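Local coordinates for protein fuculose-1-phosphate aldolase (Glaciozyma antarctica, PDB 4XXF) that belongs to the AraD-like class II aldolase and adducin family and holds a zinc ion in a site built from histidines, at residues His45-Asp50 / Gln113-Ser118; His56-Pro61 / Leu74-Gln79; Met100-Ile105 / Gly182-Gly187; Arg109-Ala114 / Leu170-Ala175; Thr189-Val194 / Ala236-Ala241. All coordinates share one frame; numbering follows the deposited sequence. Where two conformers were deposited one is given.

Contact 1 (His45-Asp50 / Gln113-Ser118); sequences HLTVRD and QAICHS. With ZN (zinc ion), chain B.
His45 and His117 form a hydrogen-bonded antiparallel pair: His45 N donates to His117 O at 2.9 Å and His117 N to His45 O at 3.0 Å. His117 NE2 coordinates the zinc ion at 2.1 Å; His119, His181 and three waters complete the metal's shell. A chi1 of 173° stands the His117 ring out on the sheet face shared with Thr47 and Ile115. In one of two conformations of His45 the imidazoles lie side by side, planes 35° apart, with His45 CE1 3.3 Å from His117 CD2 at the ring edge; this meeting is less certain. Thr47 and Ile115 repeat the backbone exchange, while Arg49 N closes on Gln113 O. Thr47 OG1, 3.7 Å from Ile115 CB, is hydrogen-bonded to His102 and His106. On the other face Leu46 CD2 meets Cys116 SG at 4.0 Å, beneath helix 15-36. His117 ND1 is bonded to Leu183 O, so both ring nitrogens are engaged: the carbonyl fixes the ring's rotation, keeps NE2 turned to the metal and probably makes it a stronger donor.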
# COMPACT_ATOMS: atom_id res chain seq x y z
N HIS A 45 5.43 -17.60 13.72
CA HIS A 45 4.70 -18.43 14.64
C HIS A 45 4.09 -17.56 15.71
O HIS A 45 4.66 -16.56 16.14
CB HIS A 45 5.61 -19.49 15.26
CG HIS A 45 7.06 -19.31 14.93
ND1 HIS A 45 7.90 -18.53 15.70
CD2 HIS A 45 7.81 -19.78 13.91
CE1 HIS A 45 9.11 -18.55 15.17
NE2 HIS A 45 9.08 -19.29 14.08
N LEU A 46 2.88 -17.94 16.08
CA LEU A 46 2.20 -17.31 17.21
C LEU A 46 1.77 -18.44 18.13
O LEU A 46 1.17 -19.41 17.68
CB LEU A 46 0.99 -16.48 16.76
CG LEU A 46 1.24 -15.12 16.10
CD1 LEU A 46 1.72 -15.26 14.65
CD2 LEU A 46 -0.04 -14.30 16.16
N THR A 47 2.12 -18.33 19.40
CA THR A 47 1.79 -19.38 20.36
C THR A 47 0.99 -18.84 21.53
O THR A 47 1.10 -17.66 21.89
CB THR A 47 3.06 -20.05 20.93
OG1 THR A 47 3.93 -19.05 21.50
CG2 THR A 47 3.83 -20.81 19.84
N VAL A 48 0.14 -19.70 22.10
CA VAL A 48 -0.48 -19.40 23.38
C VAL A 48 -0.40 -20.63 24.28
O VAL A 48 -0.62 -21.77 23.86
CB VAL A 48 -1.95 -18.91 23.22
CG1 VAL A 48 -2.85 -20.00 22.64
CG2 VAL A 48 -2.50 -18.41 24.55
N ARG A 49 -0.05 -20.39 25.53
CA ARG A 49 0.03 -21.45 26.52
C ARG A 49 -1.35 -22.02 26.79
O ARG A 49 -2.32 -21.27 26.97
CB ARG A 49 0.63 -20.90 27.80
CG ARG A 49 1.15 -21.94 28.76
CD ARG A 49 1.53 -21.27 30.05
NE ARG A 49 2.61 -20.29 29.95
CZ ARG A 49 3.91 -20.59 30.02
NH1 ARG A 49 4.31 -21.85 30.11
NH2 ARG A 49 4.83 -19.63 29.99
N ASP A 50 -1.47 -23.34 26.82
CA ASP A 50 -2.74 -23.96 27.18
C ASP A 50 -3.11 -23.62 28.62
O ASP A 50 -2.24 -23.59 29.49
CB ASP A 50 -2.68 -25.48 27.01
CG ASP A 50 -4.02 -26.14 27.21
OD1 ASP A 50 -4.29 -26.63 28.32
OD2 ASP A 50 -4.82 -26.14 26.24
N GLN A 113 2.15 -15.63 28.35
CA GLN A 113 1.16 -16.57 27.86
C GLN A 113 1.17 -16.65 26.34
O GLN A 113 0.79 -17.67 25.78
CB GLN A 113 -0.22 -16.16 28.40
CG GLN A 113 -0.30 -16.22 29.92
CD GLN A 113 0.07 -17.59 30.47
OE1 GLN A 113 -0.67 -18.55 30.30
NE2 GLN A 113 1.24 -17.68 31.10
N ALA A 114 1.63 -15.60 25.68
CA ALA A 114 1.59 -15.54 24.23
C ALA A 114 2.85 -14.92 23.66
O ALA A 114 3.41 -13.98 24.26
CB ALA A 114 0.38 -14.76 23.76
N ILE A 115 3.28 -15.43 22.51
CA ILE A 115 4.47 -14.93 21.84
C ILE A 115 4.18 -14.80 20.36
O ILE A 115 3.57 -15.69 19.78
CB ILE A 115 5.69 -15.87 22.09
CG1 ILE A 115 5.96 -16.04 23.59
CG2 ILE A 115 6.93 -15.37 21.35
CD1 ILE A 115 7.04 -17.04 23.90
N CYS A 116 4.61 -13.68 19.77
CA CYS A 116 4.42 -13.42 18.33
C CYS A 116 5.73 -13.21 17.62
O CYS A 116 6.56 -12.42 18.06
CB CYS A 116 3.57 -12.16 18.10
SG CYS A 116 1.94 -12.14 18.83
N HIS A 117 5.89 -13.89 16.49
CA HIS A 117 7.04 -13.67 15.64
C HIS A 117 6.64 -13.82 14.18
O HIS A 117 5.94 -14.75 13.80
CB HIS A 117 8.15 -14.65 15.98
CG HIS A 117 9.30 -14.61 15.03
ND1 HIS A 117 10.11 -13.50 14.89
CD2 HIS A 117 9.77 -15.53 14.16
CE1 HIS A 117 11.04 -13.75 13.98
NE2 HIS A 117 10.85 -14.98 13.51
N SER A 118 7.09 -12.89 13.34
CA SER A 118 6.82 -12.94 11.92
C SER A 118 7.87 -12.09 11.24
O SER A 118 8.41 -11.17 11.85
CB SER A 118 5.42 -12.42 11.61
OG SER A 118 5.02 -12.71 10.28
ZN ZN B . 12.10 -16.10 12.27
O HOH W 1 -3.07 -19.95 29.36
O HOH W 2 13.27 -17.52 11.41
O HOH W 3 10.55 -17.52 11.73
O HOH W 4 12.46 -17.41 13.99

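Contact 2 (His56-Pro61 / Leu74-Gln79); sequences HFWVNP and LILVNQ
Val77 N donates to Phe57 O at 2.8 Å, the shortest bond of this antiparallel pairing, and the CA-H of Leu76 adds a weaker contact to the same oxygen. Phe57 N answers to Val77 O, and Val59 and Ile75 exchange two further bonds. Leu76 swings its CG away from the backbone N (chi1 -178°), which lifts CD1 over one face of the Trp58 indole. This CH-pi contact puts CD1 3.8 Å from the centroid of the five-membered ring and 17° off its normal. Leu74 O lies in the indole plane at the edge, 3.8 Å from Trp58 CZ3, while Trp58 NE1 bonds Asp50 OD2. On the sheet face that carries Phe57, Val59, Ile75 and Val77, Val59 CG1 packs against Ile75 CG1 at 3.6 Å. The Phe57 ring presents its edge to the Gln79 amide, the planes 81° apart, and Gln79 OE1 is itself bonded to His55 ND1. Within the chain strand 75-78 ends the main sheet, and 56-59 joins it to strand 45-49. Helix 15-36 packs on Trp58 and Leu74, and on the side of helix 96-108 Gln79 O accepts from Ser103.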
# COMPACT_ATOMS: atom_id res chain seq x y z
N HIS A 56 2.08 -27.07 27.62
CA HIS A 56 1.48 -27.33 26.32
C HIS A 56 1.12 -26.01 25.67
O HIS A 56 0.77 -25.06 26.37
CB HIS A 56 0.22 -28.19 26.43
CG HIS A 56 0.49 -29.59 26.87
ND1 HIS A 56 -0.53 -30.49 27.12
CD2 HIS A 56 1.65 -30.25 27.10
CE1 HIS A 56 0.00 -31.65 27.50
NE2 HIS A 56 1.32 -31.53 27.49
N PHE A 57 1.20 -25.95 24.35
CA PHE A 57 1.01 -24.71 23.60
C PHE A 57 0.22 -24.93 22.33
O PHE A 57 0.43 -25.93 21.63
CB PHE A 57 2.38 -24.10 23.27
CG PHE A 57 3.24 -23.94 24.48
CD1 PHE A 57 4.07 -24.96 24.90
CD2 PHE A 57 3.17 -22.78 25.22
CE1 PHE A 57 4.84 -24.82 26.04
CE2 PHE A 57 3.93 -22.63 26.36
CZ PHE A 57 4.76 -23.65 26.78
N TRP A 58 -0.67 -24.00 22.03
CA TRP A 58 -1.36 -23.97 20.75
C TRP A 58 -0.57 -23.09 19.79
O TRP A 58 -0.03 -22.05 20.18
CB TRP A 58 -2.80 -23.45 20.91
CG TRP A 58 -3.62 -24.38 21.73
CD1 TRP A 58 -3.84 -24.33 23.08
CD2 TRP A 58 -4.31 -25.55 21.26
NE1 TRP A 58 -4.63 -25.39 23.48
CE2 TRP A 58 -4.93 -26.15 22.38
CE3 TRP A 58 -4.46 -26.15 20.00
CZ2 TRP A 58 -5.69 -27.32 22.28
CZ3 TRP A 58 -5.22 -27.31 19.90
CH2 TRP A 58 -5.82 -27.88 21.03
N VAL A 59 -0.47 -23.53 18.53
CA VAL A 59 0.36 -22.84 17.56
C VAL A 59 -0.22 -23.07 16.17
O VAL A 59 -0.94 -24.04 15.93
CB VAL A 59 1.84 -23.33 17.65
CG1 VAL A 59 1.94 -24.79 17.30
CG2 VAL A 59 2.78 -22.51 16.77
N ASN A 60 0.09 -22.16 15.25
CA ASN A 60 -0.23 -22.37 13.84
C ASN A 60 0.56 -23.53 13.25
O ASN A 60 1.72 -23.74 13.59
CB ASN A 60 0.05 -21.09 13.06
CG ASN A 60 1.46 -20.58 13.24
OD1 ASN A 60 1.87 -20.21 14.35
ND2 ASN A 60 2.21 -20.54 12.15
N PRO A 61 -0.09 -24.33 12.38
CA PRO A 61 0.59 -25.47 11.76
C PRO A 61 1.48 -25.01 10.60
O PRO A 61 1.12 -24.08 9.88
CB PRO A 61 -0.57 -26.34 11.27
CG PRO A 61 -1.66 -25.34 10.95
CD PRO A 61 -1.52 -24.27 12.02
N LEU A 74 -5.39 -25.20 14.28
CA LEU A 74 -4.39 -25.07 15.33
C LEU A 74 -3.98 -26.41 15.89
O LEU A 74 -4.82 -27.30 16.09
CB LEU A 74 -4.91 -24.22 16.48
CG LEU A 74 -5.27 -22.78 16.17
CD1 LEU A 74 -5.63 -22.10 17.49
CD2 LEU A 74 -4.12 -22.05 15.46
N ILE A 75 -2.69 -26.55 16.19
CA ILE A 75 -2.17 -27.78 16.77
C ILE A 75 -1.67 -27.54 18.18
O ILE A 75 -1.31 -26.43 18.55
CB ILE A 75 -1.03 -28.38 15.92
CG1 ILE A 75 0.02 -27.32 15.58
CG2 ILE A 75 -1.59 -29.02 14.64
CD1 ILE A 75 1.31 -27.89 15.01
N LEU A 76 -1.66 -28.61 18.97
CA LEU A 76 -1.19 -28.59 20.34
C LEU A 76 0.18 -29.26 20.39
O LEU A 76 0.35 -30.36 19.86
CB LEU A 76 -2.17 -29.31 21.25
CG LEU A 76 -1.86 -29.35 22.74
CD1 LEU A 76 -1.91 -27.95 23.36
CD2 LEU A 76 -2.85 -30.27 23.44
N VAL A 77 1.14 -28.59 21.01
CA VAL A 77 2.53 -29.02 21.04
C VAL A 77 3.03 -29.03 22.49
O VAL A 77 2.70 -28.11 23.25
CB VAL A 77 3.40 -28.07 20.17
CG1 VAL A 77 4.86 -28.49 20.20
CG2 VAL A 77 2.89 -28.05 18.73
N ASN A 78 3.81 -30.02 22.89
CA ASN A 78 4.35 -29.98 24.24
C ASN A 78 5.66 -29.19 24.26
O ASN A 78 6.10 -28.68 23.23
CB ASN A 78 4.50 -31.39 24.85
CG ASN A 78 5.53 -32.26 24.14
OD1 ASN A 78 6.34 -31.77 23.36
ND2 ASN A 78 5.51 -33.55 24.43
N GLN A 79 6.24 -29.04 25.44
CA GLN A 79 7.39 -28.16 25.62
C GLN A 79 8.55 -28.55 24.71
O GLN A 79 9.30 -27.69 24.25
CB GLN A 79 7.86 -28.17 27.07
CG GLN A 79 8.76 -27.01 27.44
CD GLN A 79 8.00 -25.80 27.96
OE1 GLN A 79 7.12 -25.92 28.81
NE2 GLN A 79 8.34 -24.62 27.45

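Contact 3 (Met100-Ile105 / Gly182-Gly187); sequences MIHSAI and GLLTVG
The imidazole of His102 is met at a slant by Leu184, whose CD1 lies 4.4 Å from NE2. Ile115 and His117 touch this imidazole from strand 114-118, and its ND1 is bonded to Thr47 OG1. The setting is a helix layered on a beta sheet in the alpha/beta fold of the AraD-like family: helix 96-108 lies on strand 182-187, and the axes of 100-105 and the strand approach to 11.1 Å with their N-to-C directions 38° apart. At that spacing only side chains bridge the layers, and they do so chiefly by apolar packing. Leu184 carries most of it. Its side chain leaves the strand with CG opposite the backbone N (chi1 178°), and the two methyls reach up between Ile101 and Ile105, which sit one helical turn apart. CD1 packs on Ile101 CG2 at 3.9 Å, while CD2 and Ile105 CD1 come tip to tip at 3.8 Å. Helix 163-170 adds to the same core, with Ile166 on Ile101 and Leu170 on both Ile105 and Val186, whereas the opposite face of the strand, carrying Leu183 and Thr185, turns to helix 190-213. The zinc ion is close by, about 6 Å from the Ile101 side chain. Farther along the strand, Val186 CG1 crosses the other branch of Ile105, 4.1 Å from CG2.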
# COMPACT_ATOMS: atom_id res chain seq x y z
N MET A 100 10.80 -23.78 19.15
CA MET A 100 11.66 -23.92 20.32
C MET A 100 12.21 -22.58 20.81
O MET A 100 12.57 -22.45 21.97
CB MET A 100 12.79 -24.91 20.05
CG MET A 100 12.30 -26.34 19.85
SD MET A 100 11.27 -26.98 21.20
CE MET A 100 12.46 -27.07 22.54
N ILE A 101 12.24 -21.56 19.94
CA ILE A 101 12.49 -20.21 20.43
C ILE A 101 11.38 -19.80 21.40
O ILE A 101 11.64 -19.29 22.50
CB ILE A 101 12.59 -19.19 19.28
CG1 ILE A 101 13.86 -19.46 18.47
CG2 ILE A 101 12.60 -17.77 19.83
CD1 ILE A 101 13.99 -18.61 17.22
N HIS A 102 10.13 -20.03 21.01
CA HIS A 102 9.01 -19.71 21.88
C HIS A 102 9.05 -20.56 23.14
O HIS A 102 8.83 -20.07 24.24
CB HIS A 102 7.68 -19.92 21.16
CG HIS A 102 7.42 -18.94 20.06
ND1 HIS A 102 6.17 -18.42 19.80
CD2 HIS A 102 8.24 -18.40 19.13
CE1 HIS A 102 6.24 -17.59 18.78
NE2 HIS A 102 7.48 -17.56 18.35
N SER A 103 9.36 -21.84 22.98
CA SER A 103 9.35 -22.74 24.11
C SER A 103 10.33 -22.28 25.19
O SER A 103 10.01 -22.29 26.38
CB SER A 103 9.68 -24.16 23.66
OG SER A 103 9.58 -25.05 24.75
N ALA A 104 11.53 -21.87 24.77
CA ALA A 104 12.54 -21.38 25.70
C ALA A 104 12.04 -20.15 26.46
O ALA A 104 12.23 -20.05 27.67
CB ALA A 104 13.84 -21.06 24.98
N ILE A 105 11.38 -19.23 25.77
CA ILE A 105 10.85 -18.06 26.46
C ILE A 105 9.71 -18.42 27.43
O ILE A 105 9.69 -17.96 28.57
CB ILE A 105 10.35 -17.00 25.46
CG1 ILE A 105 11.51 -16.47 24.61
CG2 ILE A 105 9.64 -15.86 26.20
CD1 ILE A 105 11.06 -15.71 23.36
N GLY A 182 14.31 -9.95 12.43
CA GLY A 182 13.02 -9.30 12.56
C GLY A 182 12.63 -9.14 14.01
O GLY A 182 13.48 -9.03 14.88
N LEU A 183 11.33 -9.18 14.25
CA LEU A 183 10.76 -8.83 15.54
C LEU A 183 10.15 -10.01 16.26
O LEU A 183 9.59 -10.91 15.64
CB LEU A 183 9.67 -7.77 15.37
CG LEU A 183 10.03 -6.54 14.53
CD1 LEU A 183 8.79 -5.67 14.41
CD2 LEU A 183 11.16 -5.78 15.16
N LEU A 184 10.22 -9.98 17.58
CA LEU A 184 9.47 -10.93 18.41
C LEU A 184 8.90 -10.17 19.61
O LEU A 184 9.59 -9.35 20.22
CB LEU A 184 10.37 -12.08 18.85
CG LEU A 184 9.76 -13.16 19.76
CD1 LEU A 184 10.45 -14.48 19.54
CD2 LEU A 184 9.88 -12.78 21.23
N THR A 185 7.64 -10.45 19.95
CA THR A 185 7.01 -9.81 21.10
C THR A 185 6.38 -10.85 22.00
O THR A 185 6.07 -11.97 21.56
CB THR A 185 5.93 -8.79 20.70
OG1 THR A 185 4.88 -9.46 19.99
CG2 THR A 185 6.53 -7.70 19.82
N VAL A 186 6.20 -10.50 23.27
CA VAL A 186 5.58 -11.40 24.23
C VAL A 186 4.50 -10.66 25.00
O VAL A 186 4.50 -9.43 25.06
CB VAL A 186 6.63 -11.98 25.22
CG1 VAL A 186 7.77 -12.64 24.47
CG2 VAL A 186 7.14 -10.89 26.17
N GLY A 187 3.57 -11.41 25.57
CA GLY A 187 2.51 -10.81 26.36
C GLY A 187 1.95 -11.72 27.42
O GLY A 187 2.03 -12.95 27.33

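Contact 4 (Arg109-Ala114 / Leu170-Ala175); sequences RPEVQA and LQQKKA
Two beta turns that follow helices are tied together by Arg109: a type I turn from Arg109 to Val112 and a type II' turn from Leu170 to Lys173. Arg109 NH1 donates to Lys173 O at 2.9 Å, almost straight at 173° and within the guanidinium plane. A second, weak bond runs from the same nitrogen to Gln171 O at 3.0 Å, so NH1 binds two carbonyls of the facing turn. A bend at chi3 (52°) swings the guanidinium round to Glu111 as well, which it grips side-on in a salt bridge: NE at 2.9 Å and NH2 at 3.1 Å both reach the single oxygen OE2. The flat group is sandwiched, with Val112 CG2 3.3 Å above one face and Gln172 CA 3.5 Å above the opposite one. Between these partners and a water on NH2, the guanidinium is fixed in both position and rotation. Gln172 slides past Arg109 in the opposite direction, its chain bent at chi2, and OE1 takes bonds from two waters. One of them also donates to Glu111 OE1 and the other to OE2, linking the turns through solvent. The first turn leads from helix 96-108 into strand 114-118, the second from helix 163-170 into strand 175-178; strand 182-187 runs between those strands, and its Val186 packs against Arg109, Val112 and Leu170.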
# COMPACT_ATOMS: atom_id res chain seq x y z
N ARG A 109 9.82 -17.61 31.41
CA ARG A 109 8.87 -16.63 31.94
C ARG A 109 7.45 -17.17 32.03
O ARG A 109 6.70 -17.11 31.06
CB ARG A 109 8.91 -15.37 31.08
CG ARG A 109 10.27 -14.70 31.10
CD ARG A 109 10.33 -13.47 30.21
NE ARG A 109 9.25 -12.52 30.47
CZ ARG A 109 9.09 -11.39 29.79
NH1 ARG A 109 9.97 -11.06 28.85
NH2 ARG A 109 8.07 -10.60 30.05
N PRO A 110 7.07 -17.67 33.22
CA PRO A 110 5.75 -18.27 33.44
C PRO A 110 4.59 -17.33 33.16
O PRO A 110 3.51 -17.80 32.81
CB PRO A 110 5.78 -18.66 34.92
CG PRO A 110 7.23 -18.87 35.22
CD PRO A 110 7.96 -17.85 34.38
N GLU A 111 4.80 -16.03 33.32
CA GLU A 111 3.74 -15.05 33.10
C GLU A 111 3.49 -14.80 31.61
O GLU A 111 2.46 -14.24 31.24
CB GLU A 111 4.06 -13.73 33.80
CG GLU A 111 4.95 -12.78 33.01
CD GLU A 111 6.43 -13.14 33.07
OE1 GLU A 111 6.79 -14.15 33.72
OE2 GLU A 111 7.22 -12.39 32.47
N VAL A 112 4.43 -15.20 30.76
CA VAL A 112 4.25 -15.00 29.33
C VAL A 112 3.32 -16.07 28.79
O VAL A 112 3.65 -17.27 28.75
CB VAL A 112 5.59 -15.01 28.58
CG1 VAL A 112 5.37 -15.15 27.09
CG2 VAL A 112 6.36 -13.73 28.88
N GLN A 113 2.15 -15.63 28.35
CA GLN A 113 1.16 -16.57 27.86
C GLN A 113 1.17 -16.65 26.34
O GLN A 113 0.79 -17.67 25.78
CB GLN A 113 -0.22 -16.16 28.40
CG GLN A 113 -0.30 -16.22 29.92
CD GLN A 113 0.07 -17.59 30.47
OE1 GLN A 113 -0.67 -18.55 30.30
NE2 GLN A 113 1.24 -17.68 31.10
N ALA A 114 1.63 -15.60 25.68
CA ALA A 114 1.59 -15.54 24.23
C ALA A 114 2.85 -14.92 23.66
O ALA A 114 3.41 -13.98 24.26
CB ALA A 114 0.38 -14.76 23.76
N LEU A 170 16.24 -11.25 25.81
CA LEU A 170 14.94 -10.62 26.04
C LEU A 170 14.76 -10.16 27.49
O LEU A 170 14.12 -9.15 27.74
CB LEU A 170 13.81 -11.59 25.67
CG LEU A 170 12.37 -11.10 25.87
CD1 LEU A 170 12.05 -9.97 24.91
CD2 LEU A 170 11.40 -12.25 25.68
N GLN A 171 15.35 -10.90 28.42
CA GLN A 171 15.15 -10.63 29.84
C GLN A 171 13.65 -10.52 30.14
O GLN A 171 12.85 -11.33 29.69
CB GLN A 171 15.90 -9.35 30.25
CG GLN A 171 17.38 -9.32 29.85
CD GLN A 171 18.09 -8.05 30.30
OE1 GLN A 171 17.46 -7.05 30.63
NE2 GLN A 171 19.42 -8.10 30.32
N GLN A 172 13.26 -9.47 30.87
CA GLN A 172 11.85 -9.29 31.22
C GLN A 172 11.12 -8.28 30.32
O GLN A 172 10.04 -7.80 30.67
CB GLN A 172 11.73 -8.85 32.69
CG GLN A 172 12.39 -9.80 33.70
CD GLN A 172 11.80 -11.19 33.66
OE1 GLN A 172 10.59 -11.37 33.66
NE2 GLN A 172 12.68 -12.20 33.61
N LYS A 173 11.71 -7.98 29.17
CA LYS A 173 11.17 -6.95 28.28
C LYS A 173 10.03 -7.47 27.41
O LYS A 173 9.83 -8.67 27.29
CB LYS A 173 12.30 -6.37 27.44
CG LYS A 173 13.35 -5.66 28.31
CD LYS A 173 14.45 -4.99 27.51
CE LYS A 173 15.37 -4.18 28.42
NZ LYS A 173 16.18 -5.08 29.27
N LYS A 174 9.25 -6.55 26.82
CA LYS A 174 8.06 -6.95 26.06
C LYS A 174 8.38 -7.34 24.62
O LYS A 174 7.54 -7.94 23.94
CB LYS A 174 7.01 -5.83 26.03
CG LYS A 174 7.48 -4.53 25.38
CD LYS A 174 6.30 -3.60 25.04
CE LYS A 174 5.46 -3.23 26.24
NZ LYS A 174 6.18 -2.33 27.17
N ALA A 175 9.57 -7.00 24.15
CA ALA A 175 9.88 -7.18 22.73
C ALA A 175 11.37 -7.22 22.51
O ALA A 175 12.15 -6.73 23.34
CB ALA A 175 9.25 -6.07 21.89
O HOH W 5 6.93 -8.14 29.19
O HOH W 6 9.44 -13.84 34.57
O HOH W 7 8.17 -9.88 33.79

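Contact 5 (Thr189-Val194 / Ala236-Ala241); sequences TIDSAV and AGYFQA
Asp191 lays its carboxylate on the ring of Tyr238, the two planes only 15° apart and stacked, with Asp191 CG 3.3 Å from Tyr238 CE2. The two side chains run alongside each other in the same direction, one from the first turn of helix 190-213 and the other from helix 234-256. That first turn opens with a capping box: Thr189 OG1 accepts from Ser192 N at 3.0 Å, and Thr189 N returns a weak bond to Ser192 OG. The capping oxygen also lies at the rim of the tyrosine, with Thr189 OG1 at the ring edge, near its plane, and 3.5 Å from Tyr238 CD2, the side chains crossing at about a right angle. Tyr238 reaches this place by holding CG anti to its backbone N (chi1 -165°). The helix segments cross at 75° and approach to 7.2 Å, a close passage made possible by Gly237, which brings no side chain to the point where its CA lies 4.3 Å from that of Ser192. Beyond the stack, Asp191 OD1 forms a salt bridge with Arg25, and Ser192 OG is bonded to Glu234. The far side of helix 234-256 faces another subunit, where Phe239 meets Phe62 of the second subunit edge-to-face. Two waters clamp the acid to the tyrosine: one donates to Asp191 OD1 and Tyr238 O, and the other lies 2.8 Å from both Asp191 OD2 and Tyr238 OH.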
# COMPACT_ATOMS: atom_id res chain seq x y z
N THR A 189 -1.12 -11.67 27.67
CA THR A 189 -2.28 -12.08 26.87
C THR A 189 -1.87 -12.11 25.42
O THR A 189 -0.90 -11.47 25.03
CB THR A 189 -3.50 -11.14 27.02
OG1 THR A 189 -3.13 -9.81 26.62
CG2 THR A 189 -4.03 -11.14 28.44
N ILE A 190 -2.61 -12.86 24.61
CA ILE A 190 -2.46 -12.80 23.16
C ILE A 190 -2.62 -11.36 22.69
O ILE A 190 -1.84 -10.87 21.88
CB ILE A 190 -3.51 -13.67 22.46
CG1 ILE A 190 -3.30 -15.15 22.80
CG2 ILE A 190 -3.51 -13.45 20.95
CD1 ILE A 190 -4.55 -15.98 22.58
N ASP A 191 -3.61 -10.68 23.24
CA ASP A 191 -3.93 -9.32 22.81
C ASP A 191 -2.76 -8.37 23.00
O ASP A 191 -2.40 -7.63 22.08
CB ASP A 191 -5.14 -8.80 23.58
CG ASP A 191 -6.37 -9.68 23.42
OD1 ASP A 191 -7.43 -9.15 23.05
OD2 ASP A 191 -6.27 -10.90 23.68
N SER A 192 -2.14 -8.39 24.18
CA SER A 192 -1.05 -7.46 24.39
C SER A 192 0.16 -7.81 23.52
O SER A 192 0.79 -6.92 22.98
CB SER A 192 -0.65 -7.38 25.87
OG SER A 192 -0.10 -8.60 26.35
N ALA A 193 0.47 -9.09 23.36
CA ALA A 193 1.57 -9.47 22.47
C ALA A 193 1.34 -8.94 21.05
O ALA A 193 2.28 -8.48 20.39
CB ALA A 193 1.74 -10.98 22.44
N VAL A 194 0.10 -9.01 20.59
CA VAL A 194 -0.27 -8.51 19.27
C VAL A 194 -0.14 -6.99 19.20
O VAL A 194 0.42 -6.47 18.23
CB VAL A 194 -1.70 -8.95 18.92
CG1 VAL A 194 -2.22 -8.21 17.69
CG2 VAL A 194 -1.74 -10.44 18.64
N ALA A 236 -2.75 -1.76 29.26
CA ALA A 236 -2.74 -0.82 28.14
C ALA A 236 -2.53 -1.55 26.81
O ALA A 236 -3.15 -1.19 25.81
CB ALA A 236 -1.67 0.24 28.32
N GLY A 237 -1.68 -2.57 26.81
CA GLY A 237 -1.48 -3.38 25.62
C GLY A 237 -2.75 -4.06 25.18
O GLY A 237 -3.10 -4.05 24.00
N TYR A 238 -3.46 -4.65 26.14
CA TYR A 238 -4.73 -5.30 25.86
C TYR A 238 -5.68 -4.32 25.17
O TYR A 238 -6.29 -4.63 24.13
CB TYR A 238 -5.36 -5.84 27.16
CG TYR A 238 -6.48 -6.82 26.91
CD1 TYR A 238 -7.77 -6.38 26.67
CD2 TYR A 238 -6.22 -8.17 26.84
CE1 TYR A 238 -8.79 -7.29 26.39
CE2 TYR A 238 -7.21 -9.08 26.56
CZ TYR A 238 -8.49 -8.63 26.33
OH TYR A 238 -9.46 -9.57 26.04
N PHE A 239 -5.80 -3.13 25.73
CA PHE A 239 -6.73 -2.14 25.18
C PHE A 239 -6.27 -1.63 23.81
O PHE A 239 -7.08 -1.45 22.89
CB PHE A 239 -6.87 -0.98 26.18
CG PHE A 239 -8.02 -0.06 25.88
CD1 PHE A 239 -9.33 -0.51 25.95
CD2 PHE A 239 -7.79 1.27 25.56
CE1 PHE A 239 -10.39 0.35 25.69
CE2 PHE A 239 -8.85 2.13 25.30
CZ PHE A 239 -10.14 1.66 25.37
N GLN A 240 -4.97 -1.41 23.66
CA GLN A 240 -4.45 -0.89 22.40
C GLN A 240 -4.63 -1.87 21.23
O GLN A 240 -4.77 -1.45 20.08
CB GLN A 240 -2.97 -0.49 22.56
CG GLN A 240 -2.78 0.84 23.30
CD GLN A 240 -1.35 1.09 23.75
OE1 GLN A 240 -0.80 0.35 24.58
NE2 GLN A 240 -0.74 2.14 23.23
N ALA A 241 -4.69 -3.17 21.52
CA ALA A 241 -4.95 -4.18 20.49
C ALA A 241 -6.42 -4.27 20.13
O ALA A 241 -6.76 -4.78 19.06
CB ALA A 241 -4.47 -5.56 20.95
O HOH W 8 -7.98 -6.52 22.93
O HOH W 9 -8.29 -12.03 25.24

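From the N terminus, strand 45-49 opens contact 1, which closes only at strand 114-118. Within that span contact 2 pairs 56-61 with 74-79, extending the sheet outward to its end within the chain. Contact 3 also starts there, on helix 96-108, but closes at strand 182-187, so contacts 1 and 3 cross. Contact 4 lies wholly within the span of contact 3, sharing Gln113 and Ala114 with contact 1 and closing at 170-175. Contact 5 follows all four in series. Contacts 1 and 2 build the sheet, contact 3 lays a helix on one face, contact 4 joins the loops after two helices, and contact 5 adds helix 234-256 outside helix 190-213 on the other face.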